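Local coordinates for citrate synthase (Pyrobaculum aerophilum, PDB 2IBP), which probably catalyses the condensation of oxaloacetate with acetyl-CoA and water to citrate and CoA, feeding the tricarboxylic acid cycle, at residues R91-A96 with V162-R167; V98-N103 with L113-A118. One frame throughout, in Å; residues are numbered along the deposited sequence.

Contact 1: R91-A96 with V162-R167; sequences RELHPA and VAYHYR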
loop_
_atom_site.group_PDB
_atom_site.type_symbol
_atom_site.label_atom_id
_atom_site.label_comp_id
_atom_site.label_asym_id
_atom_site.label_seq_id
_atom_site.Cartn_x
_atom_site.Cartn_y
_atom_site.Cartn_z
ATOM N N ARG A 91 0.709 23.850 -4.530
ATOM C CA ARG A 91 0.858 23.681 -3.082
ATOM C C ARG A 91 -0.442 23.622 -2.310
ATOM O O ARG A 91 -0.549 22.881 -1.330
ATOM C CB ARG A 91 1.706 24.800 -2.486
ATOM C CG ARG A 91 3.117 24.786 -2.930
ATOM C CD ARG A 91 3.821 25.989 -2.365
ATOM N NE ARG A 91 5.215 26.027 -2.768
ATOM C CZ ARG A 91 6.025 27.059 -2.550
ATOM N NH1 ARG A 91 5.552 28.173 -2.015
ATOM N NH2 ARG A 91 7.284 26.993 -2.921
ATOM N N GLU A 92 -1.413 24.442 -2.676
ATOM C CA GLU A 92 -2.655 24.515 -1.915
ATOM C C GLU A 92 -3.474 23.249 -2.100
ATOM O O GLU A 92 -3.422 22.621 -3.160
ATOM C CB GLU A 92 -3.475 25.735 -2.315
ATOM C CG GLU A 92 -4.729 25.965 -1.490
ATOM C CD GLU A 92 -4.482 26.108 0.005
ATOM O OE1 GLU A 92 -4.456 27.256 0.495
ATOM O OE2 GLU A 92 -4.266 25.086 0.687
ATOM N N LEU A 93 -4.172 22.860 -1.041
ATOM C CA LEU A 93 -4.970 21.662 -1.059
ATOM C C LEU A 93 -6.421 21.996 -1.350
ATOM O O LEU A 93 -6.897 23.109 -1.102
ATOM C CB LEU A 93 -4.868 20.951 0.297
ATOM C CG LEU A 93 -3.453 20.619 0.743
ATOM C CD1 LEU A 93 -3.462 20.069 2.191
ATOM C CD2 LEU A 93 -2.783 19.659 -0.240
ATOM N N HIS A 94 -7.135 20.983 -1.836
ATOM C CA HIS A 94 -8.566 21.068 -2.091
ATOM C C HIS A 94 -9.281 21.209 -0.743
ATOM O O HIS A 94 -8.860 20.609 0.263
ATOM C CB HIS A 94 -9.024 19.778 -2.775
ATOM C CG HIS A 94 -10.438 19.817 -3.270
ATOM N ND1 HIS A 94 -11.526 19.661 -2.438
ATOM C CD2 HIS A 94 -10.937 19.950 -4.524
ATOM C CE1 HIS A 94 -12.637 19.738 -3.153
ATOM N NE2 HIS A 94 -12.308 19.916 -4.423
ATOM N N PRO A 95 -10.344 22.016 -0.681
ATOM C CA PRO A 95 -11.023 22.158 0.597
ATOM C C PRO A 95 -11.416 20.832 1.267
ATOM O O PRO A 95 -11.370 20.729 2.484
ATOM C CB PRO A 95 -12.257 22.998 0.242
ATOM C CG PRO A 95 -11.835 23.793 -0.923
ATOM C CD PRO A 95 -10.914 22.908 -1.708
ATOM N N ALA A 96 -11.802 19.825 0.483
ATOM C CA ALA A 96 -12.191 18.534 1.044
ATOM C C ALA A 96 -11.011 17.899 1.756
ATOM O O ALA A 96 -11.156 17.305 2.828
ATOM C CB ALA A 96 -12.711 17.597 -0.040
ATOM N N VAL A 162 1.357 18.114 5.682
ATOM C CA VAL A 162 2.077 18.012 6.945
ATOM C C VAL A 162 1.862 19.238 7.822
ATOM O O VAL A 162 1.515 19.128 9.003
ATOM C CB VAL A 162 3.567 17.750 6.692
ATOM C CG1 VAL A 162 4.365 17.778 8.008
ATOM C CG2 VAL A 162 3.761 16.426 5.933
ATOM N N ALA A 163 2.115 20.417 7.255
ATOM C CA ALA A 163 1.994 21.666 7.995
ATOM C C ALA A 163 0.570 21.930 8.481
ATOM O O ALA A 163 0.370 22.342 9.630
ATOM C CB ALA A 163 2.488 22.838 7.149
ATOM N N TYR A 164 -0.436 21.659 7.636
ATOM C CA TYR A 164 -1.820 21.894 8.035
ATOM C C TYR A 164 -2.189 20.988 9.198
ATOM O O TYR A 164 -2.811 21.417 10.154
ATOM C CB TYR A 164 -2.770 21.627 6.881
ATOM C CG TYR A 164 -2.891 22.743 5.866
ATOM C CD1 TYR A 164 -1.954 23.760 5.799
ATOM C CD2 TYR A 164 -3.884 22.707 4.890
ATOM C CE1 TYR A 164 -2.068 24.787 4.862
ATOM C CE2 TYR A 164 -3.981 23.707 3.927
ATOM C CZ TYR A 164 -3.056 24.737 3.914
ATOM O OH TYR A 164 -3.111 25.729 2.944
ATOM N N HIS A 165 -1.716 19.751 9.145
ATOM C CA HIS A 165 -1.986 18.853 10.244
ATOM C C HIS A 165 -1.325 19.374 11.511
ATOM O O HIS A 165 -1.940 19.388 12.587
ATOM C CB HIS A 165 -1.499 17.457 9.956
ATOM C CG HIS A 165 -1.918 16.484 11.000
ATOM N ND1 HIS A 165 -1.153 16.232 12.113
ATOM C CD2 HIS A 165 -3.086 15.824 11.183
ATOM C CE1 HIS A 165 -1.797 15.391 12.903
ATOM N NE2 HIS A 165 -2.976 15.133 12.365
ATOM N N TYR A 166 -0.071 19.804 11.395
ATOM C CA TYR A 166 0.635 20.347 12.556
ATOM C C TYR A 166 -0.172 21.475 13.183
ATOM O O TYR A 166 -0.417 21.475 14.382
ATOM C CB TYR A 166 2.036 20.804 12.204
ATOM C CG TYR A 166 2.692 21.550 13.334
ATOM C CD1 TYR A 166 3.111 20.877 14.468
ATOM C CD2 TYR A 166 2.817 22.934 13.301
ATOM C CE1 TYR A 166 3.658 21.561 15.535
ATOM C CE2 TYR A 166 3.406 23.619 14.340
ATOM C CZ TYR A 166 3.794 22.935 15.465
ATOM O OH TYR A 166 4.365 23.638 16.516
ATOM N N ARG A 167 -0.568 22.440 12.368
ATOM C CA ARG A 167 -1.339 23.583 12.846
ATOM C C ARG A 167 -2.632 23.140 13.513
ATOM O O ARG A 167 -2.938 23.571 14.616
ATOM C CB ARG A 167 -1.653 24.522 11.685
ATOM C CG ARG A 167 -0.430 25.076 10.989
ATOM C CD ARG A 167 0.369 26.022 11.849
ATOM N NE ARG A 167 -0.380 27.235 12.194
ATOM C CZ ARG A 167 0.169 28.253 12.851
ATOM N NH1 ARG A 167 1.447 28.205 13.200
ATOM N NH2 ARG A 167 -0.556 29.311 13.138
#
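The Tyr164 ring meets Glu92 OE2 at its edge, close to the ring plane, while Leu93 CD1 comes in obliquely, 3.8 Å from Tyr164 CD2. This joins the turn that leads into helix 95-103 to the long helix 141-169, in the mainly helical body of the citrate synthase fold. Carboxylate and ring are turned 50° against each other, and the side chains of Glu92 and Tyr164 cross at about a right angle.

Tyr164 OH donates to Glu92 OE2 over 2.6 Å, reaching the oxygen on its syn side, 16° out of the carboxylate plane. The same oxygen accepts from Leu93 N with its anti lone pair, so two donors grip it. The bend at chi2 (57°) folds the Glu92 chain back towards the backbone and makes this second bond possible. Glu92 OE1 in turn forms a salt bridge with Arg176, whose side chain also touches Tyr164. An alanine in place of Glu92 would probably leave the Tyr164 hydroxyl and Leu93 N without their shared acceptor and remove one counter-charge of Arg176.

Two residues after Glu92, His94 is the N-cap of helix 95-103. One face of its imidazole carries Pro95 CD, and at its edge, in the ring plane, Ala96 N donates to His94 ND1 at 2.9 Å.

Contact 2: V98-N103 with L113-A118; sequences VEVIRN and LEAAVA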
loop_
_atom_site.group_PDB
_atom_site.type_symbol
_atom_site.label_atom_id
_atom_site.label_comp_id
_atom_site.label_asym_id
_atom_site.label_seq_id
_atom_site.Cartn_x
_atom_site.Cartn_y
_atom_site.Cartn_z
ATOM N N VAL A 98 -8.488 19.521 3.152
ATOM C CA VAL A 98 -8.268 20.277 4.380
ATOM C C VAL A 98 -9.241 19.816 5.464
ATOM O O VAL A 98 -8.838 19.621 6.613
ATOM C CB VAL A 98 -8.393 21.790 4.131
ATOM C CG1 VAL A 98 -8.216 22.558 5.436
ATOM C CG2 VAL A 98 -7.358 22.212 3.114
ATOM N N GLU A 99 -10.486 19.526 5.080
ATOM C CA GLU A 99 -11.450 19.025 6.062
ATOM C C GLU A 99 -11.055 17.637 6.543
ATOM O O GLU A 99 -11.236 17.312 7.715
ATOM C CB GLU A 99 -12.870 19.052 5.521
ATOM C CG GLU A 99 -13.345 20.473 5.247
ATOM C CD GLU A 99 -13.195 21.389 6.464
ATOM O OE1 GLU A 99 -13.670 21.011 7.558
ATOM O OE2 GLU A 99 -12.594 22.482 6.329
ATOM N N VAL A 100 -10.553 16.796 5.639
ATOM C CA VAL A 100 -10.078 15.486 6.048
ATOM C C VAL A 100 -8.963 15.644 7.087
ATOM O O VAL A 100 -8.990 15.019 8.137
ATOM C CB VAL A 100 -9.623 14.659 4.848
ATOM C CG1 VAL A 100 -8.828 13.436 5.286
ATOM C CG2 VAL A 100 -10.850 14.261 4.031
ATOM N N ILE A 101 -7.996 16.513 6.808
ATOM C CA ILE A 101 -6.917 16.767 7.773
ATOM C C ILE A 101 -7.470 17.293 9.111
ATOM O O ILE A 101 -7.039 16.855 10.185
ATOM C CB ILE A 101 -5.886 17.758 7.202
ATOM C CG1 ILE A 101 -5.216 17.157 5.958
ATOM C CG2 ILE A 101 -4.809 18.074 8.254
ATOM C CD1 ILE A 101 -4.383 18.182 5.139
ATOM N N ARG A 102 -8.411 18.224 9.053
ATOM C CA ARG A 102 -9.012 18.803 10.259
ATOM C C ARG A 102 -9.624 17.702 11.107
ATOM O O ARG A 102 -9.439 17.654 12.329
ATOM C CB ARG A 102 -10.105 19.794 9.877
ATOM C CG ARG A 102 -10.705 20.532 11.064
ATOM C CD ARG A 102 -11.912 21.351 10.653
ATOM N NE ARG A 102 -11.617 22.229 9.526
ATOM C CZ ARG A 102 -11.152 23.473 9.624
ATOM N NH1 ARG A 102 -10.890 24.015 10.805
ATOM N NH2 ARG A 102 -10.926 24.173 8.516
ATOM N N ASN A 103 -10.364 16.814 10.452
ATOM C CA ASN A 103 -10.993 15.714 11.180
ATOM C C ASN A 103 -10.017 14.764 11.828
ATOM O O ASN A 103 -10.351 14.126 12.820
ATOM C CB ASN A 103 -11.954 14.952 10.308
ATOM C CG ASN A 103 -13.249 15.665 10.193
ATOM O OD1 ASN A 103 -13.933 15.864 11.204
ATOM N ND2 ASN A 103 -13.542 16.176 9.012
ATOM N N LEU A 113 -1.699 11.957 6.780
ATOM C CA LEU A 113 -1.048 11.969 5.467
ATOM C C LEU A 113 -1.700 10.948 4.554
ATOM O O LEU A 113 -2.002 11.257 3.402
ATOM C CB LEU A 113 0.443 11.674 5.544
ATOM C CG LEU A 113 1.342 12.906 5.616
ATOM C CD1 LEU A 113 1.080 13.720 6.883
ATOM C CD2 LEU A 113 2.794 12.464 5.534
ATOM N N GLU A 114 -1.860 9.718 5.042
ATOM C CA GLU A 114 -2.457 8.661 4.219
ATOM C C GLU A 114 -3.824 9.088 3.715
ATOM O O GLU A 114 -4.101 9.012 2.521
ATOM C CB GLU A 114 -2.664 7.369 5.019
ATOM C CG GLU A 114 -1.431 6.612 5.395
ATOM C CD GLU A 114 -1.774 5.334 6.138
ATOM O OE1 GLU A 114 -2.640 4.563 5.653
ATOM O OE2 GLU A 114 -1.203 5.117 7.226
ATOM N N ALA A 115 -4.679 9.533 4.633
ATOM C CA ALA A 115 -6.044 9.922 4.287
ATOM C C ALA A 115 -6.092 11.184 3.416
ATOM O O ALA A 115 -6.856 11.264 2.455
ATOM C CB ALA A 115 -6.879 10.116 5.557
ATOM N N ALA A 116 -5.245 12.159 3.736
ATOM C CA ALA A 116 -5.211 13.408 2.983
ATOM C C ALA A 116 -4.742 13.202 1.540
ATOM O O ALA A 116 -5.280 13.797 0.605
ATOM C CB ALA A 116 -4.306 14.438 3.697
ATOM N N VAL A 117 -3.769 12.326 1.341
ATOM C CA VAL A 117 -3.288 12.055 -0.010
ATOM C C VAL A 117 -4.393 11.380 -0.831
ATOM O O VAL A 117 -4.671 11.764 -1.969
ATOM C CB VAL A 117 -2.033 11.210 0.023
ATOM C CG1 VAL A 117 -1.735 10.656 -1.355
ATOM C CG2 VAL A 117 -0.879 12.036 0.571
ATOM N N ALA A 118 -5.092 10.429 -0.225
ATOM C CA ALA A 118 -6.212 9.779 -0.913
ATOM C C ALA A 118 -7.297 10.815 -1.228
ATOM O O ALA A 118 -7.860 10.840 -2.327
ATOM C CB ALA A 118 -6.811 8.665 -0.048
#
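Val100 and Ile101 of helix 98-103 pack against Ala115 and Ala116 of helix 113-118, and the side-chain contacts across this interface are apolar. The two segments form an antiparallel helical hairpin: their axes approach to 8.8 Å at an angle of 162°, and the CA atoms of Ile101 and Ala116 are 6.1 Å apart.

The van der Waals contacts fall into two pairs. Val100 reaches across with its CG1 branch, which lies anti to the backbone N (chi1 167°) and meets Ala115 CB at 3.9 Å; the same methyl also lies beside the backbone between Ala115 and Ala116. The Ile101 CB starts out neither toward nor away from helix 113-118, but the CG1 branch comes nearer and rests 3.7 Å from Ala116 CB, with CD1 of Ile101 also close to that methyl. Thus branched side chains on one helix lie against single methyl groups on the other. Ala116 also touches Ile161 of helix 141-169, and Ala115 packs on Ala118 of the second subunit.

No polar bond crosses between the two segments; those nearby lie within 98-103 or 113-118 or run to the second subunit. Asn103 ND2 makes a weak bond back to Glu99 O, one turn earlier, over 2.9 Å. Asn103 O accepts a hydrogen bond from Tyr123 of the second subunit, and Glu114 on the partner helix is hydrogen-bonded to Ser235 of that subunit.

With no hydrogen bond across the interface, the hairpin is held here by shape and burial: the small alanines let the helices lie close, while Asn103 O and Glu114 OE2 are hydrogen-bonded to the second subunit.

How the contacts relate
Both contacts draw on helix 95-103: contact 1 holds the turn at its start, and contact 2 packs its later turns. Along the chain contact 2 is nested within the loop closed by contact 1, since helix 109-123 follows directly and helix 141-169 comes later. Their centres lie 8 Å apart and the two sets of atoms touch. Ile101 links them, with CD1 3.6 Å from Leu93 CD1 and CG2 against His165, while Val98 packs on Tyr164 and Leu113 on Val162. Helix 95-103 is thus packed against both 109-123 and 141-169, with contact 2 beside the second subunit, away from the probable catalytic residues and the magnesium site.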